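Local structure of clavulanic acid biosynthesis oligopeptide binding protein 2 (Streptomyces clavuligerus, 2WOL) at residues H305-Q310 with L524-D529; L449-G454 with W480-L485. The protein probably binds peptides or related solutes as an extracellular solute-binding protein belonging to the clavulanic acid biosynthetic pathway. All coordinates share one frame; numbering follows the deposited sequence.

In the fold
Both contacts involve the same mixed sheet, and both are buried. Interaction 1 lies inside it, pairing strand 303-309 with strand 523-534; interaction 2 lays the loop 480-485 over strand 448-453, which borders 303-309 on its other edge. The two meet where Ala-308 N and Phe-306 N probably bond to Leu-449 O and Thr-451 O. Their chemistry follows their place: interaction 1 is held mainly by backbone hydrogen bonds between strands far apart in sequence, whereas interaction 2 is made by side chains, leucines at one end and two tryptophans at the other, and is partly exposed at Trp-480.

Interaction 1: residues H305-Q310 with L524-D529; sequences HFVAMQ and LPLVHD
Strands 305-309 and 524-529 run antiparallel, their axes 4.7 Å apart at closest approach and their directions 166° apart. Val-307 and Leu-524 form a hydrogen-bonded pair closed by two backbone bonds, Val-307 N to Leu-524 O at 2.9 Å and Leu-524 N to Val-307 O at 2.8 Å. Phe-306 and Pro-525 are the non-hydrogen-bonded pair beside it. Then the register slips by one: two residues, Leu-526 and Val-527, stand opposite the single His-305, which makes a classic bulge. His-305 O takes the N-H of Leu-526 at 3.0 Å and, weakly, that of Val-527, while His-305 N gives a nearly straight bond (170°) to Val-527 O. Both strands lie in the mixed sheet of one lobe of this family 5 solute-binding protein.

The bulge leaves the Leu-526 side chain pointing toward 305-310. Leu-526 CB lies 3.3 Å from His-305 O, and Leu-526 CD1 meets Val-307 CG2 at 4.0 Å; in one of the two modelled conformers of His-305 it also slants past the imidazole, 3.6 Å from His-305 CD2. His-305 lies on the same face as Val-307, where Val-405 and Val-409 of helix 401-414 pack. Phe-306 leaves by the other face. Phe-306 CB sits 3.3 Å from Leu-524 O, but chi1 of 65° swings the ring away from 524-529 toward Thr-451 and Trp-453 of the next strand.

Interaction 2: residues L449-G454 with W480-L485; sequences LVTDWG and WNLPEL
Trp-453 and Trp-480 make the aromatic part of this contact, an edge-to-face pair whose planes are inclined at 50°, well short of perpendicular. The CE3 corner of Trp-453 comes down over one face of the Trp-480 indole, 3.4 Å from Trp-480 CD2, and the neighbouring Trp-453 CZ3 lies 3.6 Å from Trp-480 CG. In Trp-453, CG is turned trans to the backbone N (chi1 163°), which carries the end of the indole nearer to Trp-480. Its NE1 gives its hydrogen to Phe-463 O.

The polar approaches come at the far end of the Trp-480 ring. Asp-452 O lies near the ring plane at its edge, 3.1 Å from Trp-480 CH2, and Thr-451 OG1 comes in obliquely, 3.6 Å from Trp-480 CZ3.

Apolar contact continues toward the N-terminal end of strand 449-453: Thr-451 CG2 and Leu-482 CD1 meet tip to tip at 3.8 Å, and Leu-449 CD1 slants across the same Leu-482 methyl at 4.0 Å. Leu-482 belongs to a type I turn from Asn-481 to Glu-484.

Between these two segments the loop is therefore held by ring and methyl packing, with the carbonyl of Asp-452 probably drawn weakly to the electropositive C-H rim of Trp-480.

Interaction 1: residues H305-Q310 with L524-D529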
loop_
_atom_site.group_PDB
_atom_site.type_symbol
_atom_site.label_atom_id
_atom_site.label_comp_id
_atom_site.label_asym_id
_atom_site.label_seq_id
_atom_site.Cartn_x
_atom_site.Cartn_y
_atom_site.Cartn_z
ATOM N N HIS A 305 8.774 -2.304 8.164
ATOM C CA HIS A 305 8.909 -3.567 8.863
ATOM C C HIS A 305 9.032 -3.247 10.347
ATOM O O HIS A 305 9.859 -2.423 10.746
ATOM C CB HIS A 305 10.149 -4.312 8.360
ATOM C CG HIS A 305 10.198 -5.754 8.758
ATOM N ND1 HIS A 305 9.223 -6.660 8.397
ATOM C CD2 HIS A 305 11.119 -6.453 9.461
ATOM C CE1 HIS A 305 9.534 -7.851 8.874
ATOM N NE2 HIS A 305 10.678 -7.752 9.528
ATOM N N PHE A 306 8.198 -3.884 11.164
ATOM C CA PHE A 306 8.183 -3.587 12.591
ATOM C C PHE A 306 7.780 -4.779 13.447
ATOM O O PHE A 306 7.314 -5.798 12.939
ATOM C CB PHE A 306 7.296 -2.362 12.900
ATOM C CG PHE A 306 5.825 -2.561 12.613
ATOM C CD1 PHE A 306 4.947 -2.913 13.635
ATOM C CD2 PHE A 306 5.315 -2.360 11.331
ATOM C CE1 PHE A 306 3.587 -3.076 13.386
ATOM C CE2 PHE A 306 3.956 -2.520 11.072
ATOM C CZ PHE A 306 3.091 -2.884 12.103
ATOM N N VAL A 307 7.991 -4.638 14.752
ATOM C CA VAL A 307 7.510 -5.598 15.733
ATOM C C VAL A 307 6.471 -4.893 16.603
ATOM O O VAL A 307 6.716 -3.792 17.116
ATOM C CB VAL A 307 8.665 -6.157 16.604
ATOM C CG1 VAL A 307 8.127 -7.041 17.731
ATOM C CG2 VAL A 307 9.660 -6.932 15.741
ATOM N N ALA A 308 5.308 -5.519 16.743
ATOM C CA ALA A 308 4.249 -4.995 17.595
ATOM C C ALA A 308 4.234 -5.735 18.921
ATOM O O ALA A 308 4.445 -6.942 18.961
ATOM C CB ALA A 308 2.900 -5.127 16.900
ATOM N N MET A 309 3.993 -4.995 20.000
ATOM C CA MET A 309 3.826 -5.578 21.328
ATOM C C MET A 309 2.408 -5.342 21.843
ATOM O O MET A 309 1.860 -4.247 21.705
ATOM C CB MET A 309 4.870 -5.031 22.295
ATOM C CG MET A 309 6.228 -5.686 22.112
ATOM S SD MET A 309 7.526 -4.947 23.109
ATOM C CE MET A 309 7.977 -3.529 22.114
ATOM N N GLN A 310 1.828 -6.388 22.429
ATOM C CA GLN A 310 0.398 -6.441 22.731
ATOM C C GLN A 310 0.121 -6.311 24.228
ATOM O O GLN A 310 0.343 -7.264 24.969
ATOM C CB GLN A 310 -0.186 -7.761 22.214
ATOM C CG GLN A 310 -0.402 -7.845 20.701
ATOM C CD GLN A 310 0.841 -7.518 19.901
ATOM O OE1 GLN A 310 0.950 -6.432 19.340
ATOM N NE2 GLN A 310 1.795 -8.444 19.871
ATOM N N LEU A 524 7.840 -1.323 17.635
ATOM C CA LEU A 524 9.288 -1.251 17.474
ATOM C C LEU A 524 9.619 -1.197 15.982
ATOM O O LEU A 524 9.540 -2.215 15.290
ATOM C CB LEU A 524 9.966 -2.460 18.133
ATOM C CG LEU A 524 11.444 -2.752 17.833
ATOM C CD1 LEU A 524 12.361 -1.573 18.184
ATOM C CD2 LEU A 524 11.889 -4.003 18.571
ATOM N N PRO A 525 9.981 -0.002 15.482
ATOM C CA PRO A 525 10.331 0.159 14.074
ATOM C C PRO A 525 11.666 -0.509 13.792
ATOM O O PRO A 525 12.595 -0.385 14.592
ATOM C CB PRO A 525 10.460 1.679 13.897
ATOM C CG PRO A 525 10.073 2.299 15.184
ATOM C CD PRO A 525 10.101 1.256 16.238
ATOM N N LEU A 526 11.754 -1.217 12.671
ATOM C CA LEU A 526 13.009 -1.860 12.278
ATOM C C LEU A 526 13.631 -1.172 11.070
ATOM O O LEU A 526 14.651 -0.488 11.194
ATOM C CB LEU A 526 12.809 -3.358 12.020
ATOM C CG LEU A 526 12.248 -4.180 13.189
ATOM C CD1 LEU A 526 12.076 -5.633 12.787
ATOM C CD2 LEU A 526 13.141 -4.070 14.417
ATOM N N VAL A 527 13.012 -1.352 9.909
ATOM C CA VAL A 527 13.487 -0.715 8.681
ATOM C C VAL A 527 12.329 -0.249 7.821
ATOM O O VAL A 527 11.232 -0.808 7.896
ATOM C CB VAL A 527 14.390 -1.663 7.823
ATOM C CG1 VAL A 527 15.667 -2.051 8.572
ATOM C CG2 VAL A 527 13.625 -2.909 7.359
ATOM N N HIS A 528 12.579 0.787 7.024
ATOM C CA HIS A 528 11.726 1.083 5.882
ATOM C C HIS A 528 12.260 0.268 4.714
ATOM O O HIS A 528 13.443 0.367 4.349
ATOM C CB HIS A 528 11.721 2.571 5.550
ATOM C CG HIS A 528 11.016 3.413 6.565
ATOM N ND1 HIS A 528 9.691 3.228 6.899
ATOM C CD2 HIS A 528 11.450 4.454 7.312
ATOM C CE1 HIS A 528 9.342 4.114 7.814
ATOM N NE2 HIS A 528 10.390 4.874 8.077
ATOM N N ASP A 529 11.383 -0.552 4.146
ATOM C CA ASP A 529 11.770 -1.512 3.118
ATOM C C ASP A 529 12.241 -0.837 1.832
ATOM O O ASP A 529 11.788 0.257 1.474
ATOM C CB ASP A 529 10.657 -2.533 2.857
ATOM C CG ASP A 529 10.576 -3.598 3.945
ATOM O OD1 ASP A 529 11.636 -4.135 4.346
ATOM O OD2 ASP A 529 9.455 -3.900 4.401
#

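Interaction 2: residues L449-G454 with W480-L485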
loop_
_atom_site.group_PDB
_atom_site.type_symbol
_atom_site.label_atom_id
_atom_site.label_comp_id
_atom_site.label_asym_id
_atom_site.label_seq_id
_atom_site.Cartn_x
_atom_site.Cartn_y
_atom_site.Cartn_z
ATOM N N LEU A 449 4.755 -9.544 17.777
ATOM C CA LEU A 449 4.367 -9.956 16.425
ATOM C C LEU A 449 5.265 -9.286 15.402
ATOM O O LEU A 449 5.494 -8.073 15.476
ATOM C CB LEU A 449 2.910 -9.573 16.141
ATOM C CG LEU A 449 1.820 -10.318 16.917
ATOM C CD1 LEU A 449 0.488 -9.589 16.812
ATOM C CD2 LEU A 449 1.700 -11.753 16.392
ATOM N N VAL A 450 5.764 -10.070 14.448
ATOM C CA VAL A 450 6.552 -9.532 13.341
ATOM C C VAL A 450 5.634 -9.277 12.158
ATOM O O VAL A 450 4.872 -10.156 11.753
ATOM C CB VAL A 450 7.671 -10.509 12.893
ATOM C CG1 VAL A 450 8.458 -9.936 11.702
ATOM C CG2 VAL A 450 8.607 -10.819 14.045
ATOM N N THR A 451 5.702 -8.076 11.592
ATOM C CA THR A 451 4.927 -7.798 10.393
ATOM C C THR A 451 5.541 -6.704 9.529
ATOM O O THR A 451 6.543 -6.095 9.901
ATOM C CB THR A 451 3.437 -7.498 10.725
ATOM O OG1 THR A 451 2.647 -7.644 9.538
ATOM C CG2 THR A 451 3.255 -6.103 11.303
ATOM N N ASP A 452 4.952 -6.492 8.359
ATOM C CA ASP A 452 5.270 -5.336 7.536
ATOM C C ASP A 452 3.967 -4.683 7.101
ATOM O O ASP A 452 2.916 -5.327 7.115
ATOM C CB ASP A 452 6.179 -5.702 6.353
ATOM C CG ASP A 452 5.482 -6.535 5.288
ATOM O OD1 ASP A 452 4.522 -7.274 5.593
ATOM O OD2 ASP A 452 5.924 -6.460 4.122
ATOM N N TRP A 453 4.039 -3.404 6.747
ATOM C CA TRP A 453 2.854 -2.605 6.480
ATOM C C TRP A 453 3.160 -1.538 5.444
ATOM O O TRP A 453 4.208 -0.897 5.499
ATOM C CB TRP A 453 2.369 -1.942 7.773
ATOM C CG TRP A 453 1.426 -0.792 7.559
ATOM C CD1 TRP A 453 1.713 0.537 7.699
ATOM C CD2 TRP A 453 0.048 -0.866 7.166
ATOM N NE1 TRP A 453 0.603 1.293 7.418
ATOM C CE2 TRP A 453 -0.435 0.460 7.091
ATOM C CE3 TRP A 453 -0.824 -1.922 6.870
ATOM C CZ2 TRP A 453 -1.752 0.759 6.732
ATOM C CZ3 TRP A 453 -2.137 -1.623 6.524
ATOM C CH2 TRP A 453 -2.585 -0.292 6.453
ATOM N N GLY A 454 2.236 -1.366 4.504
ATOM C CA GLY A 454 2.251 -0.238 3.582
ATOM C C GLY A 454 0.880 0.414 3.571
ATOM O O GLY A 454 -0.145 -0.268 3.604
ATOM N N TRP A 480 -4.998 -4.332 11.748
ATOM C CA TRP A 480 -3.661 -3.769 11.609
ATOM C C TRP A 480 -3.201 -2.980 12.832
ATOM O O TRP A 480 -2.038 -2.575 12.921
ATOM C CB TRP A 480 -3.571 -2.930 10.336
ATOM C CG TRP A 480 -3.360 -3.796 9.152
ATOM C CD1 TRP A 480 -4.294 -4.186 8.236
ATOM C CD2 TRP A 480 -2.137 -4.433 8.778
ATOM N NE1 TRP A 480 -3.718 -5.011 7.298
ATOM C CE2 TRP A 480 -2.393 -5.176 7.605
ATOM C CE3 TRP A 480 -0.840 -4.429 9.310
ATOM C CZ2 TRP A 480 -1.400 -5.917 6.954
ATOM C CZ3 TRP A 480 0.143 -5.164 8.665
ATOM C CH2 TRP A 480 -0.144 -5.900 7.498
ATOM N N ASN A 481 -4.121 -2.758 13.762
ATOM C CA ASN A 481 -3.787 -2.182 15.054
ATOM C C ASN A 481 -3.499 -3.346 15.997
ATOM O O ASN A 481 -4.334 -3.733 16.824
ATOM C CB ASN A 481 -4.930 -1.293 15.561
ATOM C CG ASN A 481 -4.582 -0.557 16.849
ATOM O OD1 ASN A 481 -3.648 -0.927 17.562
ATOM N ND2 ASN A 481 -5.345 0.494 17.153
ATOM N N LEU A 482 -2.301 -3.905 15.860
ATOM C CA LEU A 482 -1.960 -5.151 16.546
ATOM C C LEU A 482 -1.902 -5.023 18.071
ATOM O O LEU A 482 -2.395 -5.906 18.776
ATOM C CB LEU A 482 -0.675 -5.770 15.973
ATOM C CG LEU A 482 -0.675 -6.091 14.472
ATOM C CD1 LEU A 482 0.648 -6.716 14.046
ATOM C CD2 LEU A 482 -1.854 -6.976 14.063
ATOM N N PRO A 483 -1.315 -3.928 18.590
ATOM C CA PRO A 483 -1.379 -3.714 20.038
ATOM C C PRO A 483 -2.783 -3.389 20.547
ATOM O O PRO A 483 -2.996 -3.336 21.761
ATOM C CB PRO A 483 -0.475 -2.492 20.252
ATOM C CG PRO A 483 0.380 -2.418 19.022
ATOM C CD PRO A 483 -0.522 -2.875 17.927
ATOM N N GLU A 484 -3.720 -3.153 19.629
ATOM C CA GLU A 484 -5.068 -2.680 19.978
ATOM C C GLU A 484 -4.997 -1.421 20.848
ATOM O O GLU A 484 -5.689 -1.297 21.865
ATOM C CB GLU A 484 -5.898 -3.796 20.633
ATOM C CG GLU A 484 -6.097 -4.999 19.716
ATOM C CD GLU A 484 -6.734 -6.199 20.395
ATOM O OE1 GLU A 484 -7.530 -6.011 21.345
ATOM O OE2 GLU A 484 -6.442 -7.336 19.961
ATOM N N LEU A 485 -4.126 -0.501 20.443
ATOM C CA LEU A 485 -4.008 0.786 21.102
ATOM C C LEU A 485 -5.313 1.543 20.937
ATOM O O LEU A 485 -5.828 1.676 19.826
ATOM C CB LEU A 485 -2.844 1.594 20.517
ATOM C CG LEU A 485 -2.441 2.855 21.291
ATOM C CD1 LEU A 485 -1.805 2.491 22.623
ATOM C CD2 LEU A 485 -1.496 3.727 20.471
#